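Local coordinates for protein autoinducer 2 sensor kinase/phosphatase LuxQ (Vibrio cholerae, PDB 3C38) that senses autoinducer 2 through its periplasmic domain, which binds the LuxP–autoinducer complex, and switches between kinase and phosphatase activities in quorum sensing, at residues A[205-210]-A[216-221]; A[177-182]-A[195-200]; A[124-129]-A[133-138]; A[35-40]-A[120-125]. All coordinates share one frame; numbering follows the deposited sequence. Where two conformers were deposited one is given.

Contact 1: A[205-210]-A[216-221]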
loop_
_atom_site.group_PDB
_atom_site.type_symbol
_atom_site.label_atom_id
_atom_site.label_comp_id
_atom_site.label_asym_id
_atom_site.label_seq_id
_atom_site.Cartn_x
_atom_site.Cartn_y
_atom_site.Cartn_z
ATOM N N VAL A 205 -8.860 -9.804 -17.368
ATOM C CA VAL A 205 -9.599 -8.652 -16.835
ATOM C C VAL A 205 -11.001 -8.497 -17.370
ATOM O O VAL A 205 -11.883 -8.081 -16.624
ATOM C CB VAL A 205 -8.919 -7.238 -16.996
ATOM C CG1 VAL A 205 -7.711 -7.131 -16.100
ATOM C CG2 VAL A 205 -8.600 -6.933 -18.431
ATOM N N HIS A 206 -11.243 -8.805 -18.636
ATOM C CA HIS A 206 -12.608 -8.641 -19.104
ATOM C C HIS A 206 -13.390 -9.929 -18.992
ATOM O O HIS A 206 -14.431 -10.072 -19.613
ATOM C CB HIS A 206 -12.652 -8.155 -20.543
ATOM C CG HIS A 206 -11.907 -6.883 -20.778
ATOM N ND1 HIS A 206 -10.584 -6.856 -21.164
ATOM C CD2 HIS A 206 -12.306 -5.591 -20.717
ATOM C CE1 HIS A 206 -10.202 -5.605 -21.339
ATOM N NE2 HIS A 206 -11.226 -4.815 -21.074
ATOM N N SER A 207 -12.899 -10.868 -18.194
ATOM C CA SER A 207 -13.583 -12.145 -18.040
ATOM C C SER A 207 -14.785 -12.061 -17.108
ATOM O O SER A 207 -14.895 -11.134 -16.301
ATOM C CB SER A 207 -12.614 -13.200 -17.513
ATOM O OG SER A 207 -12.050 -12.794 -16.278
ATOM N N ALA A 208 -15.695 -13.024 -17.233
ATOM C CA ALA A 208 -16.871 -13.068 -16.375
ATOM C C ALA A 208 -16.481 -13.939 -15.184
ATOM O O ALA A 208 -15.900 -15.014 -15.353
ATOM C CB ALA A 208 -18.056 -13.668 -17.121
ATOM N N LYS A 209 -16.804 -13.464 -13.985
ATOM C CA LYS A 209 -16.461 -14.158 -12.746
ATOM C C LYS A 209 -17.036 -15.553 -12.526
ATOM O O LYS A 209 -18.130 -15.887 -12.989
ATOM C CB LYS A 209 -16.819 -13.286 -11.543
ATOM C CG LYS A 209 -16.455 -13.925 -10.216
ATOM C CD LYS A 209 -17.488 -13.611 -9.160
ATOM C CE LYS A 209 -17.198 -14.362 -7.880
ATOM N NZ LYS A 209 -18.203 -14.042 -6.832
ATOM N N ASP A 210 -16.276 -16.345 -11.774
ATOM C CA ASP A 210 -16.608 -17.719 -11.437
ATOM C C ASP A 210 -17.486 -18.477 -12.454
ATOM O O ASP A 210 -18.555 -18.986 -12.110
ATOM C CB ASP A 210 -17.191 -17.786 -10.004
ATOM C CG ASP A 210 -16.091 -17.888 -8.933
ATOM O OD1 ASP A 210 -15.021 -18.457 -9.243
ATOM O OD2 ASP A 210 -16.289 -17.423 -7.788
ATOM N N PHE A 216 -10.315 -22.022 -18.030
ATOM C CA PHE A 216 -9.665 -21.241 -16.994
ATOM C C PHE A 216 -10.647 -20.422 -16.183
ATOM O O PHE A 216 -11.030 -19.320 -16.580
ATOM C CB PHE A 216 -8.617 -20.331 -17.615
ATOM C CG PHE A 216 -7.696 -21.049 -18.537
ATOM C CD1 PHE A 216 -7.867 -20.965 -19.913
ATOM C CD2 PHE A 216 -6.669 -21.839 -18.034
ATOM C CE1 PHE A 216 -7.038 -21.661 -20.771
ATOM C CE2 PHE A 216 -5.828 -22.546 -18.892
ATOM C CZ PHE A 216 -6.012 -22.452 -20.261
ATOM N N ILE A 217 -11.044 -20.977 -15.044
ATOM C CA ILE A 217 -11.986 -20.335 -14.140
ATOM C C ILE A 217 -11.367 -19.079 -13.525
ATOM O O ILE A 217 -10.274 -19.131 -12.963
ATOM C CB ILE A 217 -12.386 -21.313 -13.025
ATOM C CG1 ILE A 217 -12.853 -22.634 -13.652
ATOM C CG2 ILE A 217 -13.487 -20.709 -12.169
ATOM C CD1 ILE A 217 -13.320 -23.684 -12.652
ATOM N N VAL A 218 -12.055 -17.947 -13.650
ATOM C CA VAL A 218 -11.541 -16.699 -13.091
ATOM C C VAL A 218 -12.409 -16.150 -11.964
ATOM O O VAL A 218 -13.539 -15.704 -12.182
ATOM C CB VAL A 218 -11.412 -15.576 -14.152
ATOM C CG1 VAL A 218 -10.649 -14.405 -13.551
ATOM C CG2 VAL A 218 -10.708 -16.092 -15.400
ATOM N N GLY A 219 -11.869 -16.184 -10.754
ATOM C CA GLY A 219 -12.599 -15.660 -9.619
ATOM C C GLY A 219 -12.354 -14.168 -9.487
ATOM O O GLY A 219 -11.368 -13.647 -10.010
ATOM N N GLN A 220 -13.267 -13.478 -8.808
ATOM C CA GLN A 220 -13.147 -12.044 -8.576
ATOM C C GLN A 220 -13.275 -11.767 -7.089
ATOM O O GLN A 220 -14.131 -12.341 -6.416
ATOM C CB GLN A 220 -14.237 -11.274 -9.322
ATOM C CG GLN A 220 -13.911 -10.981 -10.761
ATOM C CD GLN A 220 -14.998 -10.183 -11.458
ATOM O OE1 GLN A 220 -15.333 -9.068 -11.046
ATOM N NE2 GLN A 220 -15.554 -10.750 -12.524
ATOM N N THR A 221 -12.413 -10.897 -6.574
ATOM C CA THR A 221 -12.450 -10.547 -5.161
ATOM C C THR A 221 -12.219 -9.062 -4.970
ATOM O O THR A 221 -11.134 -8.555 -5.260
ATOM C CB THR A 221 -11.370 -11.284 -4.341
ATOM O OG1 THR A 221 -11.603 -12.694 -4.389
ATOM C CG2 THR A 221 -11.417 -10.830 -2.884
#

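Contact 2: A[177-182]-A[195-200]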
loop_
_atom_site.group_PDB
_atom_site.type_symbol
_atom_site.label_atom_id
_atom_site.label_comp_id
_atom_site.label_asym_id
_atom_site.label_seq_id
_atom_site.Cartn_x
_atom_site.Cartn_y
_atom_site.Cartn_z
ATOM N N SER A 177 -2.345 -19.607 -5.667
ATOM C CA SER A 177 -3.089 -19.355 -6.889
ATOM C C SER A 177 -2.177 -19.450 -8.103
ATOM O O SER A 177 -0.978 -19.190 -8.012
ATOM C CB SER A 177 -3.729 -17.964 -6.842
ATOM O OG SER A 177 -4.643 -17.848 -5.764
ATOM N N GLU A 178 -2.759 -19.827 -9.236
ATOM C CA GLU A 178 -2.022 -19.952 -10.491
ATOM C C GLU A 178 -1.488 -18.595 -10.917
ATOM O O GLU A 178 -0.316 -18.444 -11.253
ATOM C CB GLU A 178 -2.948 -20.439 -11.592
ATOM C CG GLU A 178 -2.694 -21.823 -12.104
ATOM C CD GLU A 178 -3.622 -22.141 -13.258
ATOM O OE1 GLU A 178 -3.374 -21.645 -14.388
ATOM O OE2 GLU A 178 -4.612 -22.865 -13.014
ATOM N N ASN A 179 -2.387 -17.619 -10.930
ATOM C CA ASN A 179 -2.056 -16.263 -11.324
ATOM C C ASN A 179 -3.090 -15.306 -10.756
ATOM O O ASN A 179 -4.254 -15.676 -10.530
ATOM C CB ASN A 179 -2.052 -16.123 -12.854
ATOM C CG ASN A 179 -0.691 -16.401 -13.472
ATOM O OD1 ASN A 179 0.315 -15.788 -13.110
ATOM N ND2 ASN A 179 -0.659 -17.312 -14.424
ATOM N N LEU A 180 -2.654 -14.074 -10.530
ATOM C CA LEU A 180 -3.532 -13.029 -10.027
ATOM C C LEU A 180 -3.344 -11.747 -10.827
ATOM O O LEU A 180 -2.282 -11.490 -11.401
ATOM C CB LEU A 180 -3.252 -12.729 -8.550
ATOM C CG LEU A 180 -3.445 -13.804 -7.480
ATOM C CD1 LEU A 180 -2.974 -13.212 -6.149
ATOM C CD2 LEU A 180 -4.908 -14.253 -7.389
ATOM N N VAL A 181 -4.397 -10.942 -10.857
ATOM C CA VAL A 181 -4.371 -9.654 -11.533
ATOM C C VAL A 181 -5.090 -8.658 -10.629
ATOM O O VAL A 181 -6.263 -8.853 -10.286
ATOM C CB VAL A 181 -5.126 -9.681 -12.880
ATOM C CG1 VAL A 181 -5.063 -8.295 -13.505
ATOM C CG2 VAL A 181 -4.533 -10.739 -13.815
ATOM N N LEU A 182 -4.391 -7.606 -10.224
ATOM C CA LEU A 182 -5.005 -6.593 -9.385
ATOM C C LEU A 182 -5.426 -5.490 -10.338
ATOM O O LEU A 182 -4.611 -4.954 -11.088
ATOM C CB LEU A 182 -4.017 -6.056 -8.341
ATOM C CG LEU A 182 -4.525 -4.897 -7.466
ATOM C CD1 LEU A 182 -5.790 -5.325 -6.732
ATOM C CD2 LEU A 182 -3.451 -4.485 -6.466
ATOM N N GLY A 195 3.287 -14.461 -19.240
ATOM C CA GLY A 195 3.115 -14.098 -20.634
ATOM C C GLY A 195 3.077 -15.319 -21.524
ATOM O O GLY A 195 2.699 -15.241 -22.692
ATOM N N ASN A 196 3.458 -16.457 -20.960
ATOM C CA ASN A 196 3.477 -17.698 -21.711
ATOM C C ASN A 196 2.245 -18.537 -21.397
ATOM O O ASN A 196 2.213 -19.729 -21.710
ATOM C CB ASN A 196 4.721 -18.489 -21.346
ATOM C CG ASN A 196 4.685 -18.971 -19.921
ATOM O OD1 ASN A 196 4.426 -18.191 -18.998
ATOM N ND2 ASN A 196 4.932 -20.262 -19.724
ATOM N N GLU A 197 1.245 -17.917 -20.770
ATOM C CA GLU A 197 0.000 -18.605 -20.410
ATOM C C GLU A 197 -0.950 -18.718 -21.605
ATOM O O GLU A 197 -0.848 -17.955 -22.561
ATOM C CB GLU A 197 -0.742 -17.855 -19.286
ATOM C CG GLU A 197 -0.087 -17.850 -17.923
ATOM C CD GLU A 197 0.930 -16.737 -17.744
ATOM O OE1 GLU A 197 0.984 -15.803 -18.574
ATOM O OE2 GLU A 197 1.670 -16.793 -16.746
ATOM N N PRO A 198 -1.891 -19.676 -21.554
ATOM C CA PRO A 198 -2.883 -19.913 -22.610
ATOM C C PRO A 198 -3.873 -18.756 -22.671
ATOM O O PRO A 198 -4.544 -18.542 -23.682
ATOM C CB PRO A 198 -3.567 -21.203 -22.163
ATOM C CG PRO A 198 -2.500 -21.901 -21.352
ATOM C CD PRO A 198 -1.927 -20.763 -20.559
ATOM N N TYR A 199 -3.961 -18.018 -21.569
ATOM C CA TYR A 199 -4.865 -16.874 -21.470
ATOM C C TYR A 199 -4.074 -15.574 -21.313
ATOM O O TYR A 199 -3.013 -15.560 -20.682
ATOM C CB TYR A 199 -5.809 -17.075 -20.281
ATOM C CG TYR A 199 -5.089 -17.414 -18.989
ATOM C CD1 TYR A 199 -4.461 -16.421 -18.233
ATOM C CD2 TYR A 199 -5.012 -18.732 -18.539
ATOM C CE1 TYR A 199 -3.775 -16.730 -17.067
ATOM C CE2 TYR A 199 -4.331 -19.053 -17.378
ATOM C CZ TYR A 199 -3.712 -18.049 -16.645
ATOM O OH TYR A 199 -3.017 -18.374 -15.504
ATOM N N SER A 200 -4.588 -14.490 -21.890
ATOM C CA SER A 200 -3.916 -13.195 -21.813
ATOM C C SER A 200 -4.440 -12.324 -20.664
ATOM O O SER A 200 -5.502 -12.589 -20.098
ATOM C CB SER A 200 -4.096 -12.433 -23.125
ATOM O OG SER A 200 -5.455 -12.086 -23.308
#

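Contact 3: A[124-129]-A[133-138]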
loop_
_atom_site.group_PDB
_atom_site.type_symbol
_atom_site.label_atom_id
_atom_site.label_comp_id
_atom_site.label_asym_id
_atom_site.label_seq_id
_atom_site.Cartn_x
_atom_site.Cartn_y
_atom_site.Cartn_z
ATOM N N LEU A 124 -7.593 4.352 1.003
ATOM C CA LEU A 124 -7.331 4.047 -0.394
ATOM C C LEU A 124 -7.489 5.372 -1.122
ATOM O O LEU A 124 -8.591 5.906 -1.224
ATOM C CB LEU A 124 -8.337 3.022 -0.917
ATOM C CG LEU A 124 -8.291 2.765 -2.427
ATOM C CD1 LEU A 124 -6.885 2.338 -2.833
ATOM C CD2 LEU A 124 -9.320 1.695 -2.797
ATOM N N VAL A 125 -6.377 5.917 -1.596
ATOM C CA VAL A 125 -6.386 7.193 -2.294
ATOM C C VAL A 125 -5.638 7.076 -3.621
ATOM O O VAL A 125 -4.848 6.157 -3.818
ATOM C CB VAL A 125 -5.734 8.272 -1.446
ATOM C CG1 VAL A 125 -6.436 8.359 -0.102
ATOM C CG2 VAL A 125 -4.269 7.956 -1.263
ATOM N N GLN A 126 -5.894 8.009 -4.529
ATOM C CA GLN A 126 -5.269 7.988 -5.847
ATOM C C GLN A 126 -4.671 9.352 -6.112
ATOM O O GLN A 126 -5.284 10.359 -5.796
ATOM C CB GLN A 126 -6.315 7.701 -6.928
ATOM C CG GLN A 126 -7.312 6.599 -6.594
ATOM C CD GLN A 126 -8.115 6.861 -5.323
ATOM O OE1 GLN A 126 -9.138 7.542 -5.327
ATOM N NE2 GLN A 126 -7.649 6.309 -4.232
ATOM N N THR A 127 -3.489 9.389 -6.703
ATOM C CA THR A 127 -2.854 10.655 -7.004
ATOM C C THR A 127 -2.341 10.696 -8.432
ATOM O O THR A 127 -1.968 9.666 -8.998
ATOM C CB THR A 127 -1.663 10.913 -6.060
ATOM O OG1 THR A 127 -1.204 12.257 -6.225
ATOM C CG2 THR A 127 -0.515 9.982 -6.387
ATOM N N PRO A 128 -2.341 11.891 -9.047
ATOM C CA PRO A 128 -1.852 12.024 -10.421
ATOM C C PRO A 128 -0.348 11.842 -10.388
ATOM O O PRO A 128 0.320 12.308 -9.466
ATOM C CB PRO A 128 -2.241 13.452 -10.790
ATOM C CG PRO A 128 -3.482 13.674 -9.976
ATOM C CD PRO A 128 -3.086 13.095 -8.644
ATOM N N SER A 129 0.185 11.151 -11.382
ATOM C CA SER A 129 1.618 10.922 -11.450
ATOM C C SER A 129 2.077 11.518 -12.770
ATOM O O SER A 129 1.409 12.393 -13.315
ATOM C CB SER A 129 1.914 9.424 -11.409
ATOM O OG SER A 129 3.303 9.186 -11.266
ATOM N N SER A 133 -3.103 7.597 -13.123
ATOM C CA SER A 133 -3.239 7.868 -11.703
ATOM C C SER A 133 -2.709 6.692 -10.891
ATOM O O SER A 133 -2.977 5.531 -11.198
ATOM C CB SER A 133 -4.704 8.131 -11.349
ATOM O OG SER A 133 -5.474 6.950 -11.469
ATOM N N VAL A 134 -1.944 7.014 -9.857
ATOM C CA VAL A 134 -1.356 6.025 -8.970
ATOM C C VAL A 134 -2.273 5.748 -7.773
ATOM O O VAL A 134 -2.733 6.682 -7.106
ATOM C CB VAL A 134 0.011 6.529 -8.458
ATOM C CG1 VAL A 134 0.491 5.678 -7.307
ATOM C CG2 VAL A 134 1.019 6.506 -9.600
ATOM N N HIS A 135 -2.547 4.472 -7.517
ATOM C CA HIS A 135 -3.388 4.068 -6.389
ATOM C C HIS A 135 -2.499 3.748 -5.174
ATOM O O HIS A 135 -1.542 2.973 -5.261
ATOM C CB HIS A 135 -4.251 2.875 -6.799
ATOM C CG HIS A 135 -5.265 3.216 -7.845
ATOM N ND1 HIS A 135 -6.557 3.589 -7.537
ATOM C CD2 HIS A 135 -5.152 3.339 -9.191
ATOM C CE1 HIS A 135 -7.194 3.928 -8.645
ATOM N NE2 HIS A 135 -6.362 3.784 -9.663
ATOM N N ILE A 136 -2.820 4.363 -4.039
ATOM C CA ILE A 136 -2.020 4.215 -2.834
ATOM C C ILE A 136 -2.834 3.937 -1.588
ATOM O O ILE A 136 -3.907 4.501 -1.407
ATOM C CB ILE A 136 -1.237 5.503 -2.560
ATOM C CG1 ILE A 136 -0.562 5.977 -3.842
ATOM C CG2 ILE A 136 -0.226 5.280 -1.443
ATOM C CD1 ILE A 136 0.112 7.334 -3.706
ATOM N N LEU A 137 -2.321 3.052 -0.735
ATOM C CA LEU A 137 -2.968 2.750 0.539
ATOM C C LEU A 137 -2.125 3.551 1.532
ATOM O O LEU A 137 -0.915 3.342 1.646
ATOM C CB LEU A 137 -2.892 1.261 0.860
ATOM C CG LEU A 137 -3.803 0.361 0.022
ATOM C CD1 LEU A 137 -3.428 -1.107 0.223
ATOM C CD2 LEU A 137 -5.255 0.608 0.425
ATOM N N MET A 138 -2.751 4.504 2.213
ATOM C CA MET A 138 -2.018 5.321 3.155
ATOM C C MET A 138 -2.590 5.260 4.548
ATOM O O MET A 138 -3.774 4.984 4.737
ATOM C CB MET A 138 -1.983 6.772 2.697
ATOM C CG MET A 138 -0.980 7.044 1.612
ATOM S SD MET A 138 -0.697 8.795 1.491
ATOM C CE MET A 138 0.124 9.109 3.012
#

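Contact 4: A[35-40]-A[120-125]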
loop_
_atom_site.group_PDB
_atom_site.type_symbol
_atom_site.label_atom_id
_atom_site.label_comp_id
_atom_site.label_asym_id
_atom_site.label_seq_id
_atom_site.Cartn_x
_atom_site.Cartn_y
_atom_site.Cartn_z
ATOM N N PHE A 35 -3.160 -9.187 6.057
ATOM C CA PHE A 35 -1.888 -9.507 6.684
ATOM C C PHE A 35 -0.788 -8.490 6.352
ATOM O O PHE A 35 -0.065 -8.038 7.251
ATOM C CB PHE A 35 -1.436 -10.923 6.297
ATOM C CG PHE A 35 -0.213 -11.381 7.038
ATOM C CD1 PHE A 35 -0.296 -11.751 8.380
ATOM C CD2 PHE A 35 1.036 -11.371 6.421
ATOM C CE1 PHE A 35 0.855 -12.101 9.106
ATOM C CE2 PHE A 35 2.194 -11.716 7.128
ATOM C CZ PHE A 35 2.102 -12.081 8.478
ATOM N N ARG A 36 -0.653 -8.123 5.080
ATOM C CA ARG A 36 0.376 -7.156 4.703
ATOM C C ARG A 36 0.113 -5.778 5.334
ATOM O O ARG A 36 1.035 -5.121 5.821
ATOM C CB ARG A 36 0.461 -7.019 3.177
ATOM C CG ARG A 36 1.556 -6.073 2.731
ATOM C CD ARG A 36 2.947 -6.678 3.000
ATOM N NE ARG A 36 4.017 -5.680 3.129
ATOM C CZ ARG A 36 4.311 -4.742 2.228
ATOM N NH1 ARG A 36 3.621 -4.641 1.094
ATOM N NH2 ARG A 36 5.306 -3.895 2.465
ATOM N N LEU A 37 -1.142 -5.340 5.319
ATOM C CA LEU A 37 -1.491 -4.045 5.910
ATOM C C LEU A 37 -1.255 -4.026 7.430
ATOM O O LEU A 37 -0.805 -3.014 7.988
ATOM C CB LEU A 37 -2.947 -3.679 5.584
ATOM C CG LEU A 37 -3.115 -2.817 4.323
ATOM C CD1 LEU A 37 -2.400 -3.463 3.156
ATOM C CD2 LEU A 37 -4.591 -2.634 4.011
ATOM N N ALA A 38 -1.550 -5.146 8.085
ATOM C CA ALA A 38 -1.337 -5.279 9.520
ATOM C C ALA A 38 0.155 -5.120 9.845
ATOM O O ALA A 38 0.527 -4.406 10.781
ATOM C CB ALA A 38 -1.838 -6.647 9.999
ATOM N N ALA A 39 1.011 -5.781 9.075
ATOM C CA ALA A 39 2.448 -5.678 9.310
ATOM C C ALA A 39 2.911 -4.219 9.241
ATOM O O ALA A 39 3.683 -3.764 10.083
ATOM C CB ALA A 39 3.218 -6.523 8.283
ATOM N N LEU A 40 2.444 -3.486 8.234
ATOM C CA LEU A 40 2.843 -2.094 8.084
ATOM C C LEU A 40 2.284 -1.213 9.187
ATOM O O LEU A 40 2.956 -0.299 9.652
ATOM C CB LEU A 40 2.408 -1.560 6.720
ATOM C CG LEU A 40 3.288 -2.060 5.575
ATOM C CD1 LEU A 40 2.768 -1.524 4.278
ATOM C CD2 LEU A 40 4.726 -1.610 5.787
ATOM N N GLY A 120 -5.044 5.813 12.521
ATOM C CA GLY A 120 -5.403 4.433 12.798
ATOM C C GLY A 120 -6.222 3.706 11.750
ATOM O O GLY A 120 -6.690 2.592 11.998
ATOM N N ASN A 121 -6.409 4.327 10.585
ATOM C CA ASN A 121 -7.168 3.704 9.500
ATOM C C ASN A 121 -6.484 3.874 8.152
ATOM O O ASN A 121 -6.001 4.953 7.815
ATOM C CB ASN A 121 -8.584 4.279 9.407
ATOM C CG ASN A 121 -9.496 3.777 10.514
ATOM O OD1 ASN A 121 -10.660 3.458 10.268
ATOM N ND2 ASN A 121 -8.981 3.716 11.739
ATOM N N TRP A 122 -6.441 2.790 7.393
ATOM C CA TRP A 122 -5.842 2.805 6.069
ATOM C C TRP A 122 -6.797 3.547 5.140
ATOM O O TRP A 122 -8.017 3.433 5.281
ATOM C CB TRP A 122 -5.637 1.376 5.568
ATOM C CG TRP A 122 -4.444 0.699 6.154
ATOM C CD1 TRP A 122 -4.428 -0.219 7.160
ATOM C CD2 TRP A 122 -3.080 0.910 5.775
ATOM N NE1 TRP A 122 -3.132 -0.594 7.435
ATOM C CE2 TRP A 122 -2.284 0.085 6.599
ATOM C CE3 TRP A 122 -2.451 1.723 4.819
ATOM C CZ2 TRP A 122 -0.888 0.042 6.495
ATOM C CZ3 TRP A 122 -1.069 1.683 4.712
ATOM C CH2 TRP A 122 -0.298 0.846 5.551
ATOM N N HIS A 123 -6.244 4.312 4.205
ATOM C CA HIS A 123 -7.051 5.065 3.255
ATOM C C HIS A 123 -6.624 4.734 1.833
ATOM O O HIS A 123 -5.440 4.821 1.498
ATOM C CB HIS A 123 -6.879 6.571 3.470
ATOM C CG HIS A 123 -7.542 7.090 4.706
ATOM N ND1 HIS A 123 -8.857 7.510 4.727
ATOM C CD2 HIS A 123 -7.076 7.250 5.966
ATOM C CE1 HIS A 123 -9.168 7.908 5.947
ATOM N NE2 HIS A 123 -8.106 7.761 6.719
ATOM N N LEU A 124 -7.593 4.352 1.003
ATOM C CA LEU A 124 -7.331 4.047 -0.394
ATOM C C LEU A 124 -7.489 5.372 -1.122
ATOM O O LEU A 124 -8.591 5.906 -1.224
ATOM C CB LEU A 124 -8.337 3.022 -0.917
ATOM C CG LEU A 124 -8.291 2.765 -2.427
ATOM C CD1 LEU A 124 -6.885 2.338 -2.833
ATOM C CD2 LEU A 124 -9.320 1.695 -2.797
ATOM N N VAL A 125 -6.377 5.917 -1.596
ATOM C CA VAL A 125 -6.386 7.193 -2.294
ATOM C C VAL A 125 -5.638 7.076 -3.621
ATOM O O VAL A 125 -4.848 6.157 -3.818
ATOM C CB VAL A 125 -5.734 8.272 -1.446
ATOM C CG1 VAL A 125 -6.436 8.359 -0.102
ATOM C CG2 VAL A 125 -4.269 7.956 -1.263
#

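Contact 1: A[205-210]-A[216-221]
Ile217 is the first residue of strand 216-225 to meet the loop 205-210, which has come off the short helix 201-205 and runs across an edge strand of the four-stranded antiparallel sheet. This sheet lies in the periplasmic Cache-type sensor region. The two chain directions differ by 94°, so the loop crosses the strand and does not extend the sheet. At Ile217 the contact is slight: CG2 stands 4.0 Å from Asp210 OD1, in a carboxylate whose OD2 is in a weak hydrogen bond with Ser22 OG.

Val218 carries the polar link. Its O accepts from Asp210 N at 2.8 Å; the bond is bent, 134° at the hydrogen, and the donor stands above the carbonyl plane, with Lys209 CA making a C-H...O approach to the same oxygen at 3.4 Å. On the side-chain side, Val218 CG1 lies 3.5 Å from Ser207 OG. That hydroxyl is turned between the backbone N and the carbonyl carbon (chi1 58°) and spends its hydrogen bond on Val204 O, so the valine merely packs beside it.

At the next residue, Asp210 OD1 lies 3.7 Å from Gly219 CA. Gln220 then lays its extended chain across the Lys209 aliphatic part, CB against CG at 3.6 Å, and also touches Cys233 and Tyr235 of strand 228-239. At the amide end the model is tight: Gln220 NE2 sits 3.3 Å from Lys209 N, both of them donors, which leaves the placing of the amide N and O open to doubt.

Contact 2: A[177-182]-A[195-200]
Tyr199 has CG set between its backbone N and carbonyl carbon (chi1 51°), which sends the ring toward strand 179-184, where Asn179 holds out its amide; Glu197, bent at chi2, brings its carboxylate up beside them. The main bond runs from Asn179 ND2 to Tyr199 OH, 2.8 Å and nearly straight at 166°. The hydroxyl lies in the amide plane, and ND2 comes in at the edge of the ring, near its plane; the amide and ring planes are 83° apart.

The same nitrogen reaches Glu197 OE2 through a weak bond of 3.3 Å, and the tyrosine hydroxyl in turn makes a long, weak one of 3.5 Å to Glu178 OE1. Both carboxylates have firmer ties: Glu178 OE2 takes Thr239 N, Glu197 OE2 takes Lys194 N, and Glu197 OE1 receives Gly195 N at 2.7 Å. Glu197 CB also lies over the centre of one face of the Tyr199 ring. Asn179 OD1 is satisfied by Thr192 OG1, so both ends of this buried amide are used.

The loop is thereby tied to residues 178 and 179, while Tyr199 touches Val204 of helix 201-205 and Ile237 of strand 228-239 and meets Phe216 of strand 216-225 edge-to-face.

Contact 3: A[124-129]-A[133-138]
The beta hairpin of strands 123-127 and 134-143 brings Val125 opposite Ile136 and Thr127 opposite Val134, each an antiparallel hydrogen-bonded pair. Val125 N gives to Ile136 O at 2.9 Å and Val125 O accepts from Ile136 N at 2.7 Å, both almost straight. Toward the turn, Thr127 N to Val134 O and Val134 N to Thr127 O repeat the pattern. The short strand axes diverge from antiparallel, lying 145° apart, as expected of twisted strands.

Val125, Thr127, Val134 and Ile136 share one face. There Val125 CG2 rests 4.1 Å from Ile136 CB. With OG1 of Thr127 opposite its backbone N (chi1 -170°), CG2 is left to face its neighbours and meets Ile136 CD1 at 3.8 Å. Nearer the turn, Ser129 CB leans on Val134 CG2 at 3.5 Å, while its OG bonds to Tyr102 O. Helix 106-115 covers this face, Leu112 touching Val125 and Glu108 touching Thr127.

On the other face stand the non-hydrogen-bonded pairs. Leu124 CD1 meets Leu137 CD2 at 4.0 Å. Gln126 was deposited in two conformers; in one of them CG makes the closest approach to the His135 imidazole, 3.2 Å from ND1, with CB over a ring face, and the placing of the amide is tentative. His135 ND1 is hydrogen-bonded to Tyr231 OH, which would help hold the ring's rotation.

A hairpin whose side chains alternate between the two faces, with 123-127 at one edge of a five-stranded antiparallel sheet flanked by helices, is consistent with the PAS-like core of Cache-type sensor domains.

Contact 4: A[35-40]-A[120-125]
Leu37, on the long helix 22-47, lays its side chain across the Trp122 indole. From the root outward, Leu37 CB lies 3.6 Å from Trp122 NE1, at the nitrogen side of the ring face. CG then sits almost squarely over the five-membered ring, 3.8 Å from its centroid and 11° off the normal, a CH-pi contact. One branch, CD2, carries on over the pyrrole to reach Trp122 CG and CD1, both at 4.0 Å.

One turn further on, Leu40 meets the other end of the indole at its edge: CB is 3.7 Å from Trp122 CZ2, near the ring plane, and the two side chains cross at about a right angle. With CG of Trp122 anti to its carbonyl carbon (chi1 -78°), the indole is turned toward helix 22-47. Around the pair, Ile159 and Leu137 of the neighbouring strands touch Leu37, and Val157 touches Trp122.

The polar part is slight. Trp122 NE1 lies 3.4 Å from Leu37 O, a weak bond bent to 127°. Binding of helix to sheet here therefore rests mainly on dispersion between leucine CH, CH2 and CH3 groups and the buried indole.

Along the chain the order is contact 4, which opens on helix 22-47, then contact 3, contact 2 and contact 1. Contacts 3 and 4 share Leu124 and Val125 on strand 123-127, their centres about 14 Å apart, in the five-stranded sheet. Contacts 1 and 2 lie about 11 Å apart, centre to centre, and both reach the four-stranded sheet, touching through Phe216 against Pro198 and Tyr199. The two pairs stand about 25 Å apart by centres and do not touch. Helix 22-47 runs past both, meeting Trp122 in contact 4 and the side chains of Lys209 and Thr221 in contact 1, so it spans the two sheets of this periplasmic sensor.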